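Local structure of geranylgeranyl pyrophosphate synthetase (Pyrococcus horikoshii, 1WY0) at residues Val247-Glu252 with Tyr297-Tyr302. The protein probably catalyses chain elongation of allylic diphosphates with isopentenyl diphosphate to make geranylgeranyl diphosphate. Residues are numbered along the deposited sequence; the frame is centred on the assembly and turned at random.
Sequences VAHFFE and YGSIDY
A hydrogen-bonded and aromatic contact joins helix 245-253 to the start of helix 299-315, where His249 meets Ser299 and Tyr302, and to Tyr297 in the turn just before it. It lies in the all-helical polyprenyl synthetase fold. The helices come close here, with Phe250 CA 5.5 Å from Ser299 CA. The first torsion of His249 (chi1 176°) turns CG away from its own backbone N and sends the imidazole toward Ser299. Its ND1 hydrogen-bonds to Ser299 OG at 2.7 Å, nearly straight, and either atom could be the donor. The Ser299 hydroxyl lies at the edge of the imidazole, in its plane. Tyr297 O sits at the same rim, 2.9 Å from His249 CE1. Tyr302 covers one face of the imidazole in an offset stack, with centroids 4.3 Å apart and planes at 29°. His249 CD2 lies over the phenol ring, 3.2 Å from Tyr302 CG. Tyr302 CB adds a CH-pi contact over the imidazole face. The Ser299 bond and the Tyr302 stack together probably hold the imidazole in this rotation. Replacing His249 with alanine would remove the imidazole, and is likely to leave Ser299 OG without this partner and a gap beside the Tyr302 ring. Beside this group, Phe250 meets Tyr297 obliquely, with Phe250 CE2 3.8 Å from Tyr297 CD2. Tyr297 OH hydrogen-bonds to Asp258 OD2 and to the backbone N of Asp255. Gly298, with positive phi, is the C-prime residue of the Schellman motif ending helix 283-296, and also the N-cap of the next helix. Phe250 extends the packing to Phe262, on helix 256-264, and to Leu293 and Leu294 of helix 283-296. Tyr302 touches Leu245 of helix 245-253 and Ile167, at the start of helix 167-193.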
loop_
_atom_site.group_PDB
_atom_site.type_symbol
_atom_site.label_atom_id
_atom_site.label_comp_id
_atom_site.label_asym_id
_atom_site.label_seq_id
_atom_site.Cartn_x
_atom_site.Cartn_y
_atom_site.Cartn_z
ATOM N N VAL A 247 11.960 19.136 20.841
ATOM C CA VAL A 247 13.369 18.824 20.667
ATOM C C VAL A 247 13.982 19.710 19.574
ATOM O O VAL A 247 15.151 20.095 19.662
ATOM C CB VAL A 247 13.529 17.334 20.304
ATOM C CG1 VAL A 247 14.931 17.043 19.872
ATOM C CG2 VAL A 247 13.184 16.482 21.500
ATOM N N ALA A 248 13.202 20.036 18.543
ATOM C CA ALA A 248 13.706 20.893 17.473
ATOM C C ALA A 248 13.961 22.299 18.027
ATOM O O ALA A 248 14.978 22.919 17.716
ATOM C CB ALA A 248 12.712 20.956 16.321
ATOM N N HIS A 249 13.040 22.801 18.840
ATOM C CA HIS A 249 13.210 24.126 19.425
ATOM C C HIS A 249 14.443 24.138 20.312
ATOM O O HIS A 249 15.212 25.094 20.307
ATOM C CB HIS A 249 11.996 24.515 20.266
ATOM C CG HIS A 249 12.150 25.829 20.969
ATOM N ND1 HIS A 249 12.750 25.949 22.205
ATOM C CD2 HIS A 249 11.741 27.074 20.631
ATOM C CE1 HIS A 249 12.704 27.209 22.598
ATOM N NE2 HIS A 249 12.094 27.911 21.660
ATOM N N PHE A 250 14.636 23.076 21.080
ATOM C CA PHE A 250 15.788 23.021 21.982
ATOM C C PHE A 250 17.124 23.043 21.229
ATOM O O PHE A 250 18.060 23.756 21.573
ATOM C CB PHE A 250 15.691 21.746 22.820
ATOM C CG PHE A 250 17.001 21.500 23.509
ATOM C CD1 PHE A 250 17.898 20.587 22.973
ATOM C CD2 PHE A 250 17.293 22.155 24.693
ATOM C CE1 PHE A 250 19.095 20.327 23.626
ATOM C CE2 PHE A 250 18.495 21.892 25.345
ATOM C CZ PHE A 250 19.400 20.981 24.813
ATOM N N PHE A 251 17.216 22.190 20.187
ATOM C CA PHE A 251 18.439 22.158 19.387
ATOM C C PHE A 251 18.710 23.505 18.704
ATOM O O PHE A 251 19.843 23.893 18.449
ATOM C CB PHE A 251 18.307 21.060 18.327
ATOM C CG PHE A 251 18.571 19.717 18.947
ATOM C CD1 PHE A 251 19.458 19.607 20.010
ATOM C CD2 PHE A 251 17.943 18.591 18.440
ATOM C CE1 PHE A 251 19.712 18.363 20.572
ATOM C CE2 PHE A 251 18.203 17.348 19.010
ATOM C CZ PHE A 251 19.086 17.229 20.074
ATOM N N GLU A 252 17.612 24.215 18.373
ATOM C CA GLU A 252 17.785 25.514 17.729
ATOM C C GLU A 252 18.275 26.598 18.704
ATOM O O GLU A 252 18.911 27.573 18.325
ATOM C CB GLU A 252 16.463 25.943 17.089
ATOM C CG GLU A 252 16.697 26.769 15.819
ATOM C CD GLU A 252 15.515 26.636 14.886
ATOM O OE1 GLU A 252 15.334 25.567 14.320
ATOM O OE2 GLU A 252 14.813 27.632 14.687
ATOM N N TYR A 297 15.185 26.333 28.142
ATOM C CA TYR A 297 15.056 27.172 26.953
ATOM C C TYR A 297 13.596 27.375 26.518
ATOM O O TYR A 297 13.313 27.806 25.406
ATOM C CB TYR A 297 15.846 26.524 25.811
ATOM C CG TYR A 297 17.300 26.527 26.122
ATOM C CD1 TYR A 297 18.077 27.641 25.816
ATOM C CD2 TYR A 297 17.899 25.401 26.682
ATOM C CE1 TYR A 297 19.440 27.632 26.076
ATOM C CE2 TYR A 297 19.261 25.386 26.934
ATOM C CZ TYR A 297 20.031 26.496 26.629
ATOM O OH TYR A 297 21.386 26.497 26.903
ATOM N N GLY A 298 12.651 27.000 27.405
ATOM C CA GLY A 298 11.242 27.260 27.107
ATOM C C GLY A 298 10.704 26.353 25.989
ATOM O O GLY A 298 9.600 26.517 25.486
ATOM N N SER A 299 11.493 25.361 25.600
ATOM C CA SER A 299 11.102 24.464 24.514
ATOM C C SER A 299 9.730 23.803 24.692
ATOM O O SER A 299 8.941 23.769 23.756
ATOM C CB SER A 299 12.178 23.392 24.318
ATOM O OG SER A 299 13.394 23.985 23.876
ATOM N N ILE A 300 9.436 23.272 25.874
ATOM C CA ILE A 300 8.138 22.642 26.059
ATOM C C ILE A 300 7.028 23.685 25.903
ATOM O O ILE A 300 6.117 23.516 25.098
ATOM C CB ILE A 300 8.013 21.958 27.436
ATOM C CG1 ILE A 300 9.100 20.886 27.596
ATOM C CG2 ILE A 300 6.649 21.308 27.549
ATOM C CD1 ILE A 300 9.025 20.092 28.896
ATOM N N ASP A 301 7.117 24.763 26.670
ATOM C CA ASP A 301 6.134 25.844 26.617
ATOM C C ASP A 301 5.979 26.340 25.169
ATOM O O ASP A 301 4.871 26.590 24.693
ATOM C CB ASP A 301 6.600 26.989 27.529
ATOM C CG ASP A 301 5.456 27.669 28.250
ATOM O OD1 ASP A 301 4.741 28.490 27.621
ATOM O OD2 ASP A 301 5.270 27.380 29.455
ATOM N N TYR A 302 7.102 26.476 24.474
ATOM C CA TYR A 302 7.090 26.919 23.087
ATOM C C TYR A 302 6.138 26.073 22.248
ATOM O O TYR A 302 5.242 26.605 21.595
ATOM C CB TYR A 302 8.493 26.823 22.488
ATOM C CG TYR A 302 8.527 26.988 20.981
ATOM C CD1 TYR A 302 8.522 28.254 20.393
ATOM C CD2 TYR A 302 8.550 25.871 20.144
ATOM C CE1 TYR A 302 8.534 28.399 19.000
ATOM C CE2 TYR A 302 8.561 26.000 18.763
ATOM C CZ TYR A 302 8.550 27.265 18.196
ATOM O OH TYR A 302 8.523 27.389 16.830
#